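Local coordinates for mandelate racemase/muconate lactonizing protein (Alicyclobacillus acidocaldarius LAA1, PDB 3QLD) that belongs to the enolase superfamily, pairing an N-terminal capping domain with a TIM-barrel-like C-terminal domain, at residues Met292-Arg306 with Leu317-Phe331. Residues are numbered along the deposited sequence; the frame is centred on the assembly and turned at random.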
loop_
_atom_site.group_PDB
_atom_site.type_symbol
_atom_site.label_atom_id
_atom_site.label_comp_id
_atom_site.label_asym_id
_atom_site.label_seq_id
_atom_site.Cartn_x
_atom_site.Cartn_y
_atom_site.Cartn_z
HETATM N N MSE A 292 1.863 -17.774 18.131
HETATM C CA MSE A 292 0.908 -17.877 17.040
HETATM C C MSE A 292 1.114 -19.161 16.168
HETATM O O MSE A 292 2.218 -19.769 16.132
HETATM C CB MSE A 292 1.035 -16.609 16.206
HETATM C CG MSE A 292 0.850 -15.354 17.004
HETATM SE SE MSE A 292 0.912 -13.701 15.928
HETATM C CE MSE A 292 -0.603 -14.106 14.776
ATOM N N ALA A 293 0.037 -19.607 15.525
ATOM C CA ALA A 293 0.086 -20.723 14.588
ATOM C C ALA A 293 -0.055 -20.068 13.210
ATOM O O ALA A 293 -0.658 -18.996 13.086
ATOM C CB ALA A 293 -1.116 -21.645 14.824
ATOM N N ALA A 294 0.515 -20.708 12.191
ATOM C CA ALA A 294 0.403 -20.203 10.813
ATOM C C ALA A 294 0.062 -21.351 9.866
ATOM O O ALA A 294 0.225 -22.552 10.217
ATOM C CB ALA A 294 1.688 -19.444 10.422
ATOM N N TRP A 295 -0.479 -21.005 8.692
ATOM C CA TRP A 295 -0.817 -21.966 7.658
ATOM C C TRP A 295 -0.724 -21.189 6.368
ATOM O O TRP A 295 -0.752 -19.924 6.391
ATOM C CB TRP A 295 -2.222 -22.528 7.865
ATOM C CG TRP A 295 -3.312 -21.528 7.968
ATOM C CD1 TRP A 295 -3.644 -20.796 9.068
ATOM C CD2 TRP A 295 -4.201 -21.116 6.925
ATOM N NE1 TRP A 295 -4.718 -19.968 8.796
ATOM C CE2 TRP A 295 -5.062 -20.121 7.475
ATOM C CE3 TRP A 295 -4.336 -21.457 5.563
ATOM C CZ2 TRP A 295 -6.066 -19.486 6.726
ATOM C CZ3 TRP A 295 -5.356 -20.845 4.814
ATOM C CH2 TRP A 295 -6.199 -19.847 5.389
ATOM N N VAL A 296 -0.643 -21.889 5.246
ATOM C CA VAL A 296 -0.526 -21.199 3.942
ATOM C C VAL A 296 -1.852 -21.076 3.194
ATOM O O VAL A 296 -2.559 -22.071 2.930
ATOM C CB VAL A 296 0.606 -21.859 3.037
ATOM C CG1 VAL A 296 0.559 -21.368 1.595
ATOM C CG2 VAL A 296 1.955 -21.703 3.613
ATOM N N GLY A 297 -2.207 -19.831 2.784
ATOM C CA GLY A 297 -3.495 -19.602 2.131
ATOM C C GLY A 297 -3.285 -19.570 0.633
ATOM O O GLY A 297 -2.143 -19.617 0.181
ATOM N N GLY A 298 -4.359 -19.407 -0.141
ATOM C CA GLY A 298 -4.271 -19.399 -1.613
ATOM C C GLY A 298 -4.729 -18.127 -2.313
ATOM O O GLY A 298 -5.459 -17.313 -1.738
HETATM N N MSE A 299 -4.288 -17.962 -3.560
HETATM C CA MSE A 299 -4.642 -16.817 -4.399
HETATM C C MSE A 299 -5.122 -17.282 -5.789
HETATM O O MSE A 299 -4.978 -16.545 -6.765
HETATM C CB MSE A 299 -3.410 -15.946 -4.606
HETATM C CG MSE A 299 -2.703 -15.472 -3.332
HETATM SE SE MSE A 299 -3.594 -13.869 -2.711
HETATM C CE MSE A 299 -3.169 -12.595 -4.129
ATOM N N TYR A 300 -5.664 -18.494 -5.899
ATOM C CA TYR A 300 -6.097 -19.062 -7.203
ATOM C C TYR A 300 -4.883 -19.148 -8.166
ATOM O O TYR A 300 -4.966 -18.982 -9.407
ATOM C CB TYR A 300 -7.321 -18.304 -7.761
ATOM C CG TYR A 300 -8.624 -18.677 -7.046
ATOM C CD1 TYR A 300 -9.643 -19.364 -7.719
ATOM C CD2 TYR A 300 -8.821 -18.383 -5.673
ATOM C CE1 TYR A 300 -10.842 -19.722 -7.064
ATOM C CE2 TYR A 300 -10.013 -18.745 -5.000
ATOM C CZ TYR A 300 -11.017 -19.416 -5.709
ATOM O OH TYR A 300 -12.192 -19.744 -5.082
ATOM N N GLU A 301 -3.752 -19.476 -7.549
ATOM C CA GLU A 301 -2.431 -19.438 -8.209
ATOM C C GLU A 301 -2.397 -20.353 -9.444
ATOM O O GLU A 301 -2.985 -21.417 -9.420
ATOM C CB GLU A 301 -1.292 -19.932 -7.289
ATOM C CG GLU A 301 -0.875 -19.059 -6.112
ATOM C CD GLU A 301 -1.862 -19.066 -4.936
ATOM O OE1 GLU A 301 -2.923 -19.737 -4.968
ATOM O OE2 GLU A 301 -1.569 -18.334 -3.963
ATOM N N THR A 302 -1.685 -19.953 -10.500
ATOM C CA THR A 302 -1.219 -20.983 -11.456
ATOM C C THR A 302 -0.265 -21.984 -10.803
ATOM O O THR A 302 0.142 -21.905 -9.603
ATOM C CB THR A 302 -0.452 -20.429 -12.666
ATOM O OG1 THR A 302 0.906 -20.239 -12.254
ATOM C CG2 THR A 302 -1.067 -19.059 -13.221
ATOM N N GLY A 303 0.125 -22.950 -11.602
ATOM C CA GLY A 303 1.002 -24.026 -11.073
ATOM C C GLY A 303 2.269 -23.559 -10.444
ATOM O O GLY A 303 2.740 -24.162 -9.482
ATOM N N VAL A 304 2.833 -22.471 -10.963
ATOM C CA VAL A 304 4.085 -21.914 -10.452
ATOM C C VAL A 304 3.968 -21.398 -9.020
ATOM O O VAL A 304 4.707 -21.820 -8.132
ATOM C CB VAL A 304 4.681 -20.845 -11.458
ATOM C CG1 VAL A 304 5.900 -20.109 -10.847
ATOM C CG2 VAL A 304 5.118 -21.611 -12.766
ATOM N N GLY A 305 3.115 -20.410 -8.819
ATOM C CA GLY A 305 2.696 -19.983 -7.480
ATOM C C GLY A 305 2.206 -21.086 -6.530
ATOM O O GLY A 305 2.503 -21.055 -5.337
ATOM N N ARG A 306 1.493 -22.077 -7.058
ATOM C CA ARG A 306 0.972 -23.150 -6.199
ATOM C C ARG A 306 2.136 -24.026 -5.689
ATOM O O ARG A 306 2.191 -24.383 -4.508
ATOM C CB ARG A 306 -0.038 -23.990 -6.962
ATOM C CG ARG A 306 -0.645 -25.154 -6.158
ATOM C CD ARG A 306 -1.851 -25.741 -6.877
ATOM N NE ARG A 306 -2.632 -24.655 -7.425
ATOM C CZ ARG A 306 -3.631 -24.078 -6.791
ATOM N NH1 ARG A 306 -4.025 -24.528 -5.594
ATOM N NH2 ARG A 306 -4.213 -23.028 -7.344
ATOM N N LEU A 317 6.614 -24.156 11.345
ATOM C CA LEU A 317 5.444 -23.580 12.059
ATOM C C LEU A 317 4.112 -23.663 11.317
ATOM O O LEU A 317 3.035 -23.312 11.870
ATOM C CB LEU A 317 5.719 -22.148 12.528
ATOM C CG LEU A 317 4.656 -21.443 13.412
ATOM C CD1 LEU A 317 4.803 -21.740 14.941
ATOM C CD2 LEU A 317 4.754 -19.960 13.208
HETATM N N MSE A 318 4.149 -24.120 10.069
HETATM C CA MSE A 318 2.943 -24.259 9.284
HETATM C C MSE A 318 2.118 -25.409 9.771
HETATM O O MSE A 318 2.011 -26.420 9.076
HETATM C CB MSE A 318 3.275 -24.441 7.807
HETATM C CG MSE A 318 4.121 -23.327 7.297
HETATM SE SE MSE A 318 3.058 -21.635 7.309
HETATM C CE MSE A 318 4.060 -20.862 5.795
ATOM N N ARG A 319 1.488 -25.226 10.930
ATOM C CA ARG A 319 0.853 -26.315 11.698
ATOM C C ARG A 319 -0.560 -26.701 11.254
ATOM O O ARG A 319 -1.044 -27.814 11.553
ATOM C CB ARG A 319 0.848 -25.963 13.210
ATOM C CG ARG A 319 2.220 -26.172 13.979
ATOM C CD ARG A 319 2.676 -27.653 13.983
ATOM N NE ARG A 319 1.831 -28.509 14.834
ATOM C CZ ARG A 319 1.606 -29.815 14.643
ATOM N NH1 ARG A 319 2.151 -30.456 13.606
ATOM N NH2 ARG A 319 0.818 -30.480 15.495
ATOM N N TYR A 320 -1.243 -25.802 10.546
ATOM C CA TYR A 320 -2.565 -26.127 10.024
ATOM C C TYR A 320 -2.479 -26.358 8.503
ATOM O O TYR A 320 -1.425 -26.074 7.854
ATOM C CB TYR A 320 -3.602 -25.034 10.338
ATOM C CG TYR A 320 -3.756 -24.689 11.832
ATOM C CD1 TYR A 320 -3.547 -25.657 12.838
ATOM C CD2 TYR A 320 -4.154 -23.388 12.234
ATOM C CE1 TYR A 320 -3.708 -25.342 14.214
ATOM C CE2 TYR A 320 -4.323 -23.069 13.595
ATOM C CZ TYR A 320 -4.102 -24.051 14.575
ATOM O OH TYR A 320 -4.271 -23.721 15.914
ATOM N N ALA A 321 -3.586 -26.881 7.998
ATOM C CA ALA A 321 -3.805 -27.269 6.620
ATOM C C ALA A 321 -3.694 -26.043 5.738
ATOM O O ALA A 321 -4.027 -24.908 6.171
ATOM C CB ALA A 321 -5.222 -27.842 6.463
ATOM N N THR A 322 -3.264 -26.302 4.499
ATOM C CA THR A 322 -3.228 -25.294 3.425
ATOM C C THR A 322 -4.523 -25.174 2.651
ATOM O O THR A 322 -5.324 -26.132 2.564
ATOM C CB THR A 322 -1.963 -25.473 2.509
ATOM O OG1 THR A 322 -1.914 -24.403 1.527
ATOM C CG2 THR A 322 -1.982 -26.883 1.768
ATOM N N ASP A 323 -4.825 -23.959 2.161
ATOM C CA ASP A 323 -5.902 -23.795 1.220
ATOM C C ASP A 323 -5.478 -24.189 -0.233
ATOM O O ASP A 323 -6.279 -24.077 -1.125
ATOM C CB ASP A 323 -6.397 -22.325 1.194
ATOM C CG ASP A 323 -7.384 -21.980 2.341
ATOM O OD1 ASP A 323 -7.755 -22.863 3.160
ATOM O OD2 ASP A 323 -7.801 -20.793 2.401
ATOM N N LEU A 324 -4.210 -24.520 -0.464
ATOM C CA LEU A 324 -3.688 -24.731 -1.827
ATOM C C LEU A 324 -4.027 -26.165 -2.172
ATOM O O LEU A 324 -3.445 -27.052 -1.594
ATOM C CB LEU A 324 -2.165 -24.569 -1.858
ATOM C CG LEU A 324 -1.648 -23.124 -1.613
ATOM C CD1 LEU A 324 -0.152 -23.122 -1.457
ATOM C CD2 LEU A 324 -2.038 -22.226 -2.805
ATOM N N GLY A 325 -5.007 -26.356 -3.052
ATOM C CA GLY A 325 -5.527 -27.653 -3.411
ATOM C C GLY A 325 -5.082 -28.062 -4.802
ATOM O O GLY A 325 -4.273 -27.389 -5.429
ATOM N N PRO A 326 -5.598 -29.176 -5.289
ATOM C CA PRO A 326 -5.129 -29.649 -6.615
ATOM C C PRO A 326 -5.475 -28.697 -7.759
ATOM O O PRO A 326 -6.555 -28.052 -7.730
ATOM C CB PRO A 326 -5.882 -30.975 -6.792
ATOM C CG PRO A 326 -6.197 -31.427 -5.380
ATOM C CD PRO A 326 -6.586 -30.093 -4.697
ATOM N N SER A 327 -4.573 -28.630 -8.764
ATOM C CA SER A 327 -4.715 -27.800 -9.981
ATOM C C SER A 327 -6.096 -27.884 -10.570
ATOM O O SER A 327 -6.662 -26.909 -11.043
ATOM C CB SER A 327 -3.816 -28.349 -11.118
ATOM O OG SER A 327 -2.457 -28.222 -10.834
ATOM N N ASP A 328 -6.602 -29.108 -10.606
ATOM C CA ASP A 328 -7.769 -29.385 -11.390
ATOM C C ASP A 328 -9.063 -28.844 -10.770
ATOM O O ASP A 328 -10.077 -28.796 -11.452
ATOM C CB ASP A 328 -7.860 -30.881 -11.721
ATOM C CG ASP A 328 -8.116 -31.762 -10.490
ATOM O OD1 ASP A 328 -8.339 -31.247 -9.369
ATOM O OD2 ASP A 328 -8.086 -33.014 -10.655
ATOM N N ARG A 329 -9.029 -28.412 -9.502
ATOM C CA ARG A 329 -10.236 -27.835 -8.886
ATOM C C ARG A 329 -10.531 -26.485 -9.557
ATOM O O ARG A 329 -11.666 -25.969 -9.530
ATOM C CB ARG A 329 -10.089 -27.672 -7.358
ATOM C CG ARG A 329 -10.057 -29.033 -6.580
ATOM C CD ARG A 329 -10.795 -28.984 -5.203
ATOM N NE ARG A 329 -12.071 -28.248 -5.254
ATOM C CZ ARG A 329 -13.263 -28.706 -4.846
ATOM N NH1 ARG A 329 -13.387 -29.927 -4.324
ATOM N NH2 ARG A 329 -14.349 -27.925 -4.975
ATOM N N TYR A 330 -9.502 -25.953 -10.205
ATOM C CA TYR A 330 -9.528 -24.575 -10.668
ATOM C C TYR A 330 -9.403 -24.452 -12.219
ATOM O O TYR A 330 -10.131 -23.649 -12.821
ATOM C CB TYR A 330 -8.472 -23.724 -9.925
ATOM C CG TYR A 330 -8.230 -23.879 -8.389
ATOM C CD1 TYR A 330 -9.196 -23.510 -7.403
ATOM C CD2 TYR A 330 -6.977 -24.304 -7.924
ATOM C CE1 TYR A 330 -8.892 -23.622 -5.955
ATOM C CE2 TYR A 330 -6.675 -24.409 -6.537
ATOM C CZ TYR A 330 -7.605 -24.060 -5.548
ATOM O OH TYR A 330 -7.171 -24.187 -4.201
ATOM N N PHE A 331 -8.524 -25.254 -12.844
ATOM C CA PHE A 331 -8.220 -25.127 -14.293
ATOM C C PHE A 331 -8.278 -26.415 -15.126
ATOM O O PHE A 331 -7.603 -27.373 -14.784
ATOM C CB PHE A 331 -6.799 -24.623 -14.449
ATOM C CG PHE A 331 -6.515 -23.346 -13.725
ATOM C CD1 PHE A 331 -7.001 -22.144 -14.212
ATOM C CD2 PHE A 331 -5.678 -23.332 -12.591
ATOM C CE1 PHE A 331 -6.724 -20.935 -13.564
ATOM C CE2 PHE A 331 -5.379 -22.127 -11.931
ATOM C CZ PHE A 331 -5.930 -20.913 -12.427
HETATM O O HOH W 1 -0.433 -24.732 5.751
#
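Strand 293-296 and the irregular segment 317-324 run alongside each other in the same direction, CA atoms 4.9 Å apart at V296 and T322, and the carbonyl of V296 takes two bonds across the contact. D323 N meets V296 O at 3.0 Å, nearly head-on to the carbonyl, while T322 OG1 reaches the same oxygen at 2.8 Å from above the carbonyl plane. A chi1 of -176° swings T322 OG1 away from its own N, where it can also accept from L324 N, closing an ST turn. At the amide of V296, a water accepts from V296 N and donates to Y320 O, linking the two backbones. The indole of W295 lies against the D323 carboxylate, CZ3 3.4 Å from CG, the two planes 59° apart; its CB packs on Y320 CB at 3.8 Å. Further on, L324 spreads its two methyls: CD1 touches V296 CG1 at 3.6 Å, and CD2 approaches the E301 carboxylate. The F331 ring turns its edge to E301 O. The pairing thus lies along the seventh parallel strand of the barrel: strand 266-269 bonds 293-296, helix 277-289 packs on A294 and L317, and D323 forms salt bridges with K169 and R167 of strand 167-171, so that 320-324 probably takes a place at the closure of the TIM-barrel-like domain.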